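Local coordinates for protein laccase (Botrytis aclada, PDB 3SQR) that oxidises hydroquinone-type phenols with molecular oxygen, reducing it to water at a set of copper ions, and probably serves in lignin breakdown and detoxification, at residues Trp71-Asn76 with Thr113-His118; Pro146-Asp151 with Ala562-Tyr567. All coordinates share one frame; numbering follows the deposited sequence.

Interaction 1: Trp71-Asn76 with Thr113-His118. With NAG (2-acetamido-2-deoxy-beta-D-glucopyranose), chain H; NAG (2-acetamido-2-deoxy-beta-D-glucopyranose), chain G; NAG (2-acetamido-2-deoxy-beta-D-glucopyranose), chain B.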
ATOM      1  N   TRP A  71      17.188  -9.810   7.825  1.00 25.19           N
ATOM      2  CA  TRP A  71      16.785  -9.889   9.201  1.00 24.42           C
ATOM      3  C   TRP A  71      16.169  -8.557   9.555  1.00 25.88           C
ATOM      4  O   TRP A  71      16.797  -7.535   9.373  1.00 26.32           O
ATOM      5  CB  TRP A  71      17.983 -10.218  10.132  1.00 26.65           C
ATOM      6  CG  TRP A  71      18.376 -11.626  10.153  0.50 24.39           C
ATOM      7  CD1 TRP A  71      17.960 -12.594  11.049  0.50 23.69           C
ATOM      8  CD2 TRP A  71      19.251 -12.263   9.243  0.50 23.42           C
ATOM      9  NE1 TRP A  71      18.530 -13.816  10.721  0.50 24.73           N
ATOM     10  CE2 TRP A  71      19.334 -13.626   9.622  0.50 25.18           C
ATOM     11  CE3 TRP A  71      19.983 -11.819   8.128  0.50 24.61           C
ATOM     12  CZ2 TRP A  71      20.081 -14.521   8.917  0.50 21.96           C
ATOM     13  CZ3 TRP A  71      20.752 -12.713   7.455  0.50 25.79           C
ATOM     14  CH2 TRP A  71      20.809 -14.044   7.854  0.50 26.22           C
ATOM     15  N   LEU A  72      14.937  -8.550  10.012  1.00 23.53           N
ATOM     16  CA  LEU A  72      14.293  -7.289  10.384  1.00 22.64           C
ATOM     17  C   LEU A  72      13.879  -7.400  11.805  1.00 23.31           C
ATOM     18  O   LEU A  72      13.344  -8.416  12.248  1.00 24.22           O
ATOM     19  CB  LEU A  72      13.042  -6.988   9.545  1.00 22.45           C
ATOM     20  CG  LEU A  72      13.250  -6.756   8.044  1.00 24.03           C
ATOM     21  CD1 LEU A  72      11.953  -6.536   7.279  1.00 26.39           C
ATOM     22  CD2 LEU A  72      14.187  -5.595   7.885  1.00 24.99           C
ATOM     23  N   SER A  73      14.067  -6.308  12.498  1.00 22.09           N
ATOM     24  CA  SER A  73      13.623  -6.207  13.861  1.00 22.33           C
ATOM     25  C   SER A  73      12.581  -5.115  13.964  1.00 22.38           C
ATOM     26  O   SER A  73      12.807  -3.954  13.620  1.00 23.94           O
ATOM     27  CB  SER A  73      14.827  -5.941  14.766  1.00 23.71           C
ATOM     28  OG  SER A  73      14.406  -5.498  16.040  1.00 24.36           O
ATOM     29  N   VAL A  74      11.412  -5.494  14.467  1.00 21.93           N
ATOM     30  CA  VAL A  74      10.352  -4.558  14.713  1.00 23.35           C
ATOM     31  C   VAL A  74      10.593  -3.927  16.053  1.00 25.33           C
ATOM     32  O   VAL A  74      10.609  -4.617  17.070  1.00 25.81           O
ATOM     33  CB  VAL A  74       8.975  -5.201  14.661  1.00 23.68           C
ATOM     34  CG1 VAL A  74       7.882  -4.218  15.074  1.00 20.41           C
ATOM     35  CG2 VAL A  74       8.771  -5.754  13.247  1.00 24.89           C
ATOM     36  N   GLU A  75      10.816  -2.635  16.020  1.00 25.56           N
ATOM     37  CA  GLU A  75      11.293  -1.920  17.200  1.00 25.89           C
ATOM     38  C   GLU A  75      10.475  -0.766  17.644  1.00 24.86           C
ATOM     39  O   GLU A  75       9.758  -0.121  16.914  1.00 22.58           O
ATOM     40  CB  GLU A  75      12.723  -1.432  16.954  1.00 26.23           C
ATOM     41  CG  GLU A  75      13.593  -2.531  16.438  1.00 29.71           C
ATOM     42  CD  GLU A  75      15.060  -2.315  16.608  1.00 31.48           C
ATOM     43  OE1 GLU A  75      15.555  -1.166  16.500  1.00 32.33           O
ATOM     44  OE2 GLU A  75      15.718  -3.346  16.847  1.00 40.59           O
ATOM     45  N   ASN A  76      10.610  -0.516  18.943  1.00 24.36           N
ATOM     46  CA  ASN A  76      10.010   0.595  19.584  1.00 24.69           C
ATOM     47  C   ASN A  76      11.049   1.687  19.726  1.00 25.43           C
ATOM     48  O   ASN A  76      12.023   1.528  20.451  1.00 29.05           O
ATOM     49  CB  ASN A  76       9.440   0.093  20.909  1.00 24.87           C
ATOM     50  CG  ASN A  76       8.467   1.052  21.510  1.00 24.14           C
ATOM     51  OD1 ASN A  76       8.380   2.256  21.179  1.00 26.40           O
ATOM     52  ND2 ASN A  76       7.702   0.514  22.457  1.00 27.82           N
ATOM     53  N   THR A 113      11.653 -10.348  13.532  1.00 24.71           N
ATOM     54  CA  THR A 113      11.584 -10.500  15.006  1.00 24.15           C
ATOM     55  C   THR A 113      10.839  -9.352  15.597  1.00 24.90           C
ATOM     56  O   THR A 113      11.123  -8.173  15.300  1.00 26.86           O
ATOM     57  CB  THR A 113      13.005 -10.557  15.611  1.00 23.64           C
ATOM     58  OG1 THR A 113      13.762 -11.659  15.039  1.00 25.66           O
ATOM     59  CG2 THR A 113      12.913 -10.650  17.172  1.00 23.86           C
ATOM     60  N   ASN A 114       9.819  -9.674  16.394  1.00 25.74           N
ATOM     61  CA  ASN A 114       9.042  -8.668  17.059  1.00 24.77           C
ATOM     62  C   ASN A 114       9.721  -8.268  18.333  1.00 26.66           C
ATOM     63  O   ASN A 114       9.596  -8.939  19.333  1.00 27.05           O
ATOM     64  CB  ASN A 114       7.603  -9.131  17.403  1.00 24.31           C
ATOM     65  CG  ASN A 114       6.800  -8.074  18.010  1.00 23.29           C
ATOM     66  OD1 ASN A 114       7.247  -6.918  18.142  1.00 24.42           O
ATOM     67  ND2 ASN A 114       5.511  -8.406  18.340  1.00 22.69           N
ATOM     68  N   ASN A 115      10.360  -7.121  18.315  1.00 25.62           N
ATOM     69  CA  ASN A 115      10.966  -6.556  19.523  1.00 26.84           C
ATOM     70  C   ASN A 115      10.183  -5.427  20.183  1.00 26.51           C
ATOM     71  O   ASN A 115      10.749  -4.633  20.959  1.00 28.02           O
ATOM     72  CB  ASN A 115      12.415  -6.172  19.250  1.00 25.44           C
ATOM     73  CG  ASN A 115      13.283  -7.375  19.073  1.00 27.12           C
ATOM     74  OD1 ASN A 115      13.268  -8.321  19.911  1.00 28.65           O
ATOM     75  ND2 ASN A 115      14.000  -7.419  17.934  1.00 23.75           N
ATOM     76  N   LEU A 116       8.884  -5.351  19.896  1.00 24.99           N
ATOM     77  CA  LEU A 116       7.985  -4.520  20.641  1.00 26.12           C
ATOM     78  C   LEU A 116       7.646  -5.321  21.900  1.00 27.82           C
ATOM     79  O   LEU A 116       7.711  -6.559  21.875  1.00 28.92           O
ATOM     80  CB  LEU A 116       6.702  -4.258  19.866  1.00 25.83           C
ATOM     81  CG  LEU A 116       6.945  -3.556  18.516  1.00 22.88           C
ATOM     82  CD1 LEU A 116       5.540  -3.606  17.823  1.00 24.56           C
ATOM     83  CD2 LEU A 116       7.544  -2.152  18.667  1.00 27.54           C
ATOM     84  N   GLU A 117       7.329  -4.608  22.968  1.00 29.30           N
ATOM     85  CA  GLU A 117       6.918  -5.284  24.187  1.00 31.03           C
ATOM     86  C   GLU A 117       5.411  -5.535  24.282  1.00 29.81           C
ATOM     87  O   GLU A 117       5.001  -6.529  24.874  1.00 31.08           O
ATOM     88  CB  GLU A 117       7.357  -4.450  25.394  1.00 33.10           C
ATOM     89  CG  GLU A 117       8.855  -4.493  25.642  1.00 38.92           C
ATOM     90  CD  GLU A 117       9.181  -4.362  27.122  1.00 48.27           C
ATOM     91  OE1 GLU A 117       8.634  -3.432  27.790  1.00 50.14           O
ATOM     92  OE2 GLU A 117       9.947  -5.233  27.616  1.00 54.71           O
ATOM     93  N   HIS A 118       4.602  -4.644  23.712  1.00 29.57           N
ATOM     94  CA  HIS A 118       3.153  -4.569  24.030  1.00 29.10           C
ATOM     95  C   HIS A 118       2.208  -4.687  22.821  1.00 28.14           C
ATOM     96  O   HIS A 118       1.035  -4.355  22.931  1.00 27.75           O
ATOM     97  CB  HIS A 118       2.857  -3.273  24.817  1.00 29.50           C
ATOM     98  CG  HIS A 118       3.639  -3.156  26.088  1.00 32.66           C
ATOM     99  ND1 HIS A 118       3.711  -4.178  27.011  1.00 36.96           N
ATOM    100  CD2 HIS A 118       4.402  -2.153  26.574  1.00 34.27           C
ATOM    101  CE1 HIS A 118       4.492  -3.804  28.016  1.00 34.23           C
ATOM    102  NE2 HIS A 118       4.921  -2.578  27.780  1.00 37.02           N
TER
HETATM  103  C1  NAG H 548       6.798   1.331  23.158  1.00 30.06           C
HETATM  104  C2  NAG H 548       5.734   0.512  23.829  1.00 29.04           C
HETATM  105  C3  NAG H 548       4.872   1.416  24.676  1.00 30.78           C
HETATM  106  C4  NAG H 548       5.696   2.218  25.681  1.00 33.00           C
HETATM  107  C5  NAG H 548       6.781   2.924  24.889  1.00 34.47           C
HETATM  108  C6  NAG H 548       7.673   3.726  25.844  1.00 40.37           C
HETATM  109  C7  NAG H 548       4.855  -1.221  22.399  1.00 25.63           C
HETATM  110  C8  NAG H 548       3.873  -1.498  21.309  1.00 27.68           C
HETATM  111  N2  NAG H 548       4.858  -0.007  22.800  1.00 29.14           N
HETATM  112  O3  NAG H 548       3.898   0.629  25.299  1.00 30.06           O
HETATM  113  O4  NAG H 548       4.852   3.189  26.280  1.00 35.31           O
HETATM  114  O5  NAG H 548       7.553   1.939  24.211  1.00 35.76           O
HETATM  115  O6  NAG H 548       8.347   2.804  26.675  1.00 40.24           O
HETATM  116  O7  NAG H 548       5.578  -2.094  22.839  1.00 28.92           O
HETATM  117  C1  NAG G 547      17.948  -5.204  11.853  1.00 23.95           C
HETATM  118  C2  NAG G 547      19.164  -5.805  11.190  1.00 24.73           C
HETATM  119  C3  NAG G 547      19.416  -7.202  11.694  1.00 23.59           C
HETATM  120  C4  NAG G 547      19.561  -7.155  13.186  1.00 23.38           C
HETATM  121  C5  NAG G 547      18.336  -6.535  13.798  1.00 22.93           C
HETATM  122  C6  NAG G 547      18.420  -6.443  15.324  1.00 25.75           C
HETATM  123  C7  NAG G 547      19.262  -4.915   8.911  1.00 24.94           C
HETATM  124  C8  NAG G 547      18.797  -5.155   7.501  1.00 25.33           C
HETATM  125  N2  NAG G 547      18.866  -5.872   9.769  1.00 22.80           N
HETATM  126  O3  NAG G 547      20.609  -7.627  11.153  1.00 25.67           O
HETATM  127  O4  NAG G 547      19.695  -8.452  13.640  1.00 23.20           O
HETATM  128  O5  NAG G 547      18.143  -5.211  13.287  1.00 24.63           O
HETATM  129  O6  NAG G 547      19.555  -5.606  15.653  1.00 25.61           O
HETATM  130  O7  NAG G 547      19.926  -3.922   9.207  1.00 24.26           O
HETATM  131  C1  NAG B   1      -0.147  -1.656  20.869  1.00 25.94           C
HETATM  132  C2  NAG B   1      -1.525  -1.628  21.476  1.00 25.75           C
HETATM  133  C3  NAG B   1      -2.150  -0.267  21.738  1.00 29.27           C
HETATM  134  C4  NAG B   1      -1.161   0.526  22.552  1.00 29.07           C
HETATM  135  C5  NAG B   1       0.240   0.463  21.900  1.00 29.57           C
HETATM  136  C6  NAG B   1       1.331   1.016  22.796  1.00 31.91           C
HETATM  137  C7  NAG B   1      -2.463  -3.838  20.876  1.00 26.66           C
HETATM  138  C8  NAG B   1      -3.552  -4.472  20.048  1.00 28.41           C
HETATM  139  N2  NAG B   1      -2.450  -2.497  20.787  1.00 29.79           N
HETATM  140  O3  NAG B   1      -3.393  -0.479  22.388  1.00 30.85           O
HETATM  141  O4  NAG B   1      -1.497   1.878  22.635  1.00 27.90           O
HETATM  142  O5  NAG B   1       0.672  -0.845  21.640  1.00 28.31           O
HETATM  143  O6  NAG B   1       2.410   1.427  21.990  1.00 30.49           O
HETATM  144  O7  NAG B   1      -1.721  -4.538  21.557  1.00 30.68           O
HETATM  145  O   HOH W   1      15.221 -11.055  12.803  1.00 28.52           O
HETATM  146  O   HOH W   2       8.532  -1.906  23.566  1.00 29.25           O
HETATM  147  O   HOH W   3      12.063  -2.315  20.627  1.00 34.14           O
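Ser73 and Val74 pair in parallel with Thr113 and Asn114, and the end-to-end directions of 72-76 and 113-116 differ by 7°. Thr113 N donates to Leu72 O at 2.9 Å, and Val74 N returns the bond to Thr113 O at 2.8 Å, both nearly straight. A third bond, from Asn115 N to Val74 O (2.8 Å), is bent to 131° at the hydrogen. On the face carrying Ser73 and Thr113, the amide of Asn115 reaches back across the ladder: its ND2 donates to Ser73 OG at 2.7 Å, with the hydroxyl lying in the amide plane. Ser73 OG thus accepts from the other segment and donates to Glu75 OE2 (2.6 Å), two residues on in its own strand. With OG anti to the backbone N (chi1 165°), it is placed between these two partners.

On the other face, Val74 CG1 packs on Leu116 CG at 3.6 Å, and the CD2 branch of Leu116 lies against the backbone of Glu75 and CB of Asn76. Asn114 OD1 accepts from Leu116 N from above its carbonyl plane, closing an Asx turn that brings Leu116 round to Val74; ND2 of the same amide bonds Asn119 O, which holds the side chain at both ends. Asn76 is N-glycosylated through ND2; the acetamido O7 of that sugar accepts from His118 N (2.9 Å) and, weakly, from Glu117 N, and a water joins the same O7 to Asn76 ND2 and Glu117 N. The glycan thus ties the strand to the loop.

This parallel pair forms the centre of a four-stranded sheet in the first cupredoxin-like domain: strand 86-91 flanks 67-79, with Phe91 against Leu72 and Val74, and strand 152-158 flanks 107-114, where Thr113 OG1 bonds Thr152 OG1.

Interaction 2: Pro146-Asp151 with Ala562-Tyr567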
ATOM      1  N   PRO A 146      -0.652 -13.179  14.950  1.00 24.53           N
ATOM      2  CA  PRO A 146       0.375 -12.215  15.158  1.00 24.13           C
ATOM      3  C   PRO A 146       1.639 -12.850  15.695  1.00 24.68           C
ATOM      4  O   PRO A 146       1.627 -13.880  16.393  1.00 26.30           O
ATOM      5  CB  PRO A 146      -0.240 -11.227  16.119  1.00 23.12           C
ATOM      6  CG  PRO A 146      -1.722 -11.435  15.983  1.00 25.02           C
ATOM      7  CD  PRO A 146      -1.841 -12.851  15.750  1.00 23.51           C
ATOM      8  N   ILE A 147       2.752 -12.227  15.353  1.00 23.66           N
ATOM      9  CA  ILE A 147       4.052 -12.562  15.932  1.00 23.98           C
ATOM     10  C   ILE A 147       4.114 -11.946  17.338  1.00 24.24           C
ATOM     11  O   ILE A 147       4.020 -10.707  17.530  1.00 24.67           O
ATOM     12  CB  ILE A 147       5.235 -11.965  15.130  1.00 22.68           C
ATOM     13  CG1 ILE A 147       5.123 -12.371  13.654  1.00 21.25           C
ATOM     14  CG2 ILE A 147       6.591 -12.451  15.736  1.00 22.90           C
ATOM     15  CD1 ILE A 147       6.080 -11.551  12.664  1.00 22.64           C
ATOM     16  N   ALA A 148       4.215 -12.795  18.352  1.00 25.41           N
ATOM     17  CA  ALA A 148       4.233 -12.273  19.681  1.00 26.60           C
ATOM     18  C   ALA A 148       5.543 -11.519  19.969  1.00 25.11           C
ATOM     19  O   ALA A 148       6.552 -11.835  19.373  1.00 26.24           O
ATOM     20  CB  ALA A 148       4.076 -13.463  20.706  1.00 26.94           C
ATOM     21  N   PRO A 149       5.528 -10.577  20.910  1.00 27.17           N
ATOM     22  CA  PRO A 149       6.738  -9.959  21.426  1.00 28.70           C
ATOM     23  C   PRO A 149       7.802 -10.991  21.728  1.00 29.40           C
ATOM     24  O   PRO A 149       7.559 -12.042  22.399  1.00 28.91           O
ATOM     25  CB  PRO A 149       6.248  -9.205  22.664  1.00 29.28           C
ATOM     26  CG  PRO A 149       4.930  -8.729  22.264  1.00 28.90           C
ATOM     27  CD  PRO A 149       4.360  -9.954  21.530  1.00 26.58           C
ATOM     28  N   GLY A 150       8.967 -10.743  21.142  1.00 28.01           N
ATOM     29  CA  GLY A 150      10.139 -11.617  21.293  1.00 28.22           C
ATOM     30  C   GLY A 150      10.172 -12.800  20.356  1.00 26.87           C
ATOM     31  O   GLY A 150      11.189 -13.464  20.287  1.00 28.68           O
ATOM     32  N   ASP A 151       9.082 -13.097  19.610  1.00 26.65           N
ATOM     33  CA  ASP A 151       9.108 -14.167  18.692  1.00 25.92           C
ATOM     34  C   ASP A 151       9.635 -13.652  17.315  1.00 26.10           C
ATOM     35  O   ASP A 151       9.664 -12.441  17.054  1.00 26.66           O
ATOM     36  CB  ASP A 151       7.727 -14.757  18.550  1.00 27.19           C
ATOM     37  CG  ASP A 151       7.733 -16.115  17.932  1.00 23.43           C
ATOM     38  OD1 ASP A 151       8.809 -16.740  17.837  1.00 27.62           O
ATOM     39  OD2 ASP A 151       6.632 -16.599  17.539  1.00 28.42           O
ATOM     40  N   ALA A 562       1.029 -20.710  18.527  1.00 30.99           N
ATOM     41  CA  ALA A 562       1.381 -21.176  19.881  1.00 32.45           C
ATOM     42  C   ALA A 562       2.019 -20.063  20.715  1.00 33.50           C
ATOM     43  O   ALA A 562       1.589 -19.788  21.843  1.00 34.56           O
ATOM     44  CB  ALA A 562       2.271 -22.409  19.800  1.00 32.59           C
ATOM     45  N   ASN A 563       2.993 -19.341  20.149  1.00 32.80           N
ATOM     46  CA  ASN A 563       3.614 -18.247  20.868  1.00 33.44           C
ATOM     47  C   ASN A 563       2.709 -17.074  21.092  1.00 32.62           C
ATOM     48  O   ASN A 563       2.800 -16.399  22.131  1.00 34.71           O
ATOM     49  CB  ASN A 563       4.919 -17.825  20.193  1.00 33.58           C
ATOM     50  CG  ASN A 563       5.915 -18.941  20.171  1.00 37.69           C
ATOM     51  OD1 ASN A 563       5.769 -19.901  20.938  1.00 39.62           O
ATOM     52  ND2 ASN A 563       6.897 -18.885  19.250  1.00 35.06           N
ATOM     53  N   TRP A 564       1.814 -16.812  20.136  1.00 30.95           N
ATOM     54  CA  TRP A 564       0.824 -15.779  20.332  1.00 30.52           C
ATOM     55  C   TRP A 564      -0.130 -16.095  21.519  1.00 31.09           C
ATOM     56  O   TRP A 564      -0.438 -15.249  22.314  1.00 30.54           O
ATOM     57  CB  TRP A 564      -0.037 -15.612  19.055  1.00 29.74           C
ATOM     58  CG  TRP A 564      -1.002 -14.481  19.203  1.00 27.17           C
ATOM     59  CD1 TRP A 564      -2.330 -14.573  19.151  1.00 30.17           C
ATOM     60  CD2 TRP A 564      -0.701 -13.107  19.451  1.00 24.21           C
ATOM     61  NE1 TRP A 564      -2.900 -13.373  19.335  1.00 27.72           N
ATOM     62  CE2 TRP A 564      -1.927 -12.432  19.547  1.00 25.32           C
ATOM     63  CE3 TRP A 564       0.470 -12.390  19.647  1.00 22.29           C
ATOM     64  CZ2 TRP A 564      -2.026 -11.073  19.833  1.00 27.40           C
ATOM     65  CZ3 TRP A 564       0.373 -11.040  19.924  1.00 23.09           C
ATOM     66  CH2 TRP A 564      -0.847 -10.385  20.022  1.00 23.62           C
ATOM     67  N   ASN A 565      -0.624 -17.299  21.524  1.00 32.43           N
ATOM     68  CA  ASN A 565      -1.548 -17.737  22.569  1.00 33.36           C
ATOM     69  C   ASN A 565      -0.892 -17.728  23.960  1.00 34.37           C
ATOM     70  O   ASN A 565      -1.604 -17.564  24.954  1.00 34.52           O
ATOM     71  CB  ASN A 565      -2.071 -19.132  22.213  1.00 33.23           C
ATOM     72  CG  ASN A 565      -3.086 -19.095  21.089  1.00 32.80           C
ATOM     73  OD1 ASN A 565      -3.815 -18.113  20.919  1.00 36.61           O
ATOM     74  ND2 ASN A 565      -3.123 -20.161  20.297  1.00 37.82           N
ATOM     75  N   ALA A 566       0.432 -17.966  24.007  1.00 34.55           N
ATOM     76  CA  ALA A 566       1.244 -17.811  25.254  1.00 34.68           C
ATOM     77  C   ALA A 566       1.335 -16.364  25.689  1.00 35.93           C
ATOM     78  O   ALA A 566       1.499 -16.043  26.880  1.00 35.39           O
ATOM     79  CB  ALA A 566       2.638 -18.428  25.098  1.00 35.18           C
ATOM     80  N   TYR A 567       1.186 -15.441  24.737  1.00 33.79           N
ATOM     81  CA  TYR A 567       1.302 -14.022  25.034  1.00 32.81           C
ATOM     82  C   TYR A 567       0.017 -13.387  25.494  1.00 31.93           C
ATOM     83  O   TYR A 567       0.038 -12.503  26.318  1.00 34.98           O
ATOM     84  CB  TYR A 567       1.768 -13.244  23.772  1.00 31.69           C
ATOM     85  CG  TYR A 567       1.701 -11.768  23.913  1.00 31.43           C
ATOM     86  CD1 TYR A 567       2.665 -11.066  24.649  1.00 28.01           C
ATOM     87  CD2 TYR A 567       0.708 -11.019  23.279  1.00 30.04           C
ATOM     88  CE1 TYR A 567       2.584  -9.730  24.768  1.00 28.86           C
ATOM     89  CE2 TYR A 567       0.644  -9.665  23.408  1.00 26.30           C
ATOM     90  CZ  TYR A 567       1.571  -9.011  24.120  1.00 29.59           C
ATOM     91  OH  TYR A 567       1.436  -7.640  24.194  1.00 29.85           O
TER
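Asn563 ND2 on the helix donates to Asp151 OD2 at 2.9 Å, an almost straight bond (165°) that lies in the amide plane of Asn563 yet meets the carboxylate from above its own plane. The two flat groups are turned 71° apart.

Most of the remaining contact comes from two prolines, each laid over an aromatic ring, and from Ala148. Pro146 covers one face of Trp564, its CD sitting 3.7 Å from the centroid of the five-membered ring in a CH-pi contact and its CG above CE2. Pro149 does the same to Tyr567, with CD 3.7 Å from the ring centroid. Ala148, between the two prolines in sequence, sets CB against Asn563 O (3.5 Å) and Tyr567 CB, while its CA lies at the edge of the indole. In both aromatic residues CG is anti to the backbone N (chi1 -176° for Trp564), which carries the rings out from the helix to the prolines.

A type II turn from Ala148 to Asp151 leads directly into strand 152-158. Helix 551-567, near the C-terminus, docks on the loop before that strand, and Trp415 packs against both Pro146 and Trp564.

In the fold
Interactions 1 and 2 are neighbours, their centres 12 Å apart, and Asn114 connects them: its O lies 2.6 Å from Gly150 N and its N 2.8 Å from Asp151 O, both probable hydrogen bonds, while its ND2 bonds Ile147 O. The end of strand 107-114 and the residues after it thus back the turn on which helix 551-567 rests, and Tyr567 OH comes 3.3 Å from His118 C. The nearby disulfide Cys145-Cys561 links the same two regions covalently. Neither contact binds copper, but both lie about 10 Å from copper ligands, measured between side chains: Leu72 to His168 and Pro146 to His170.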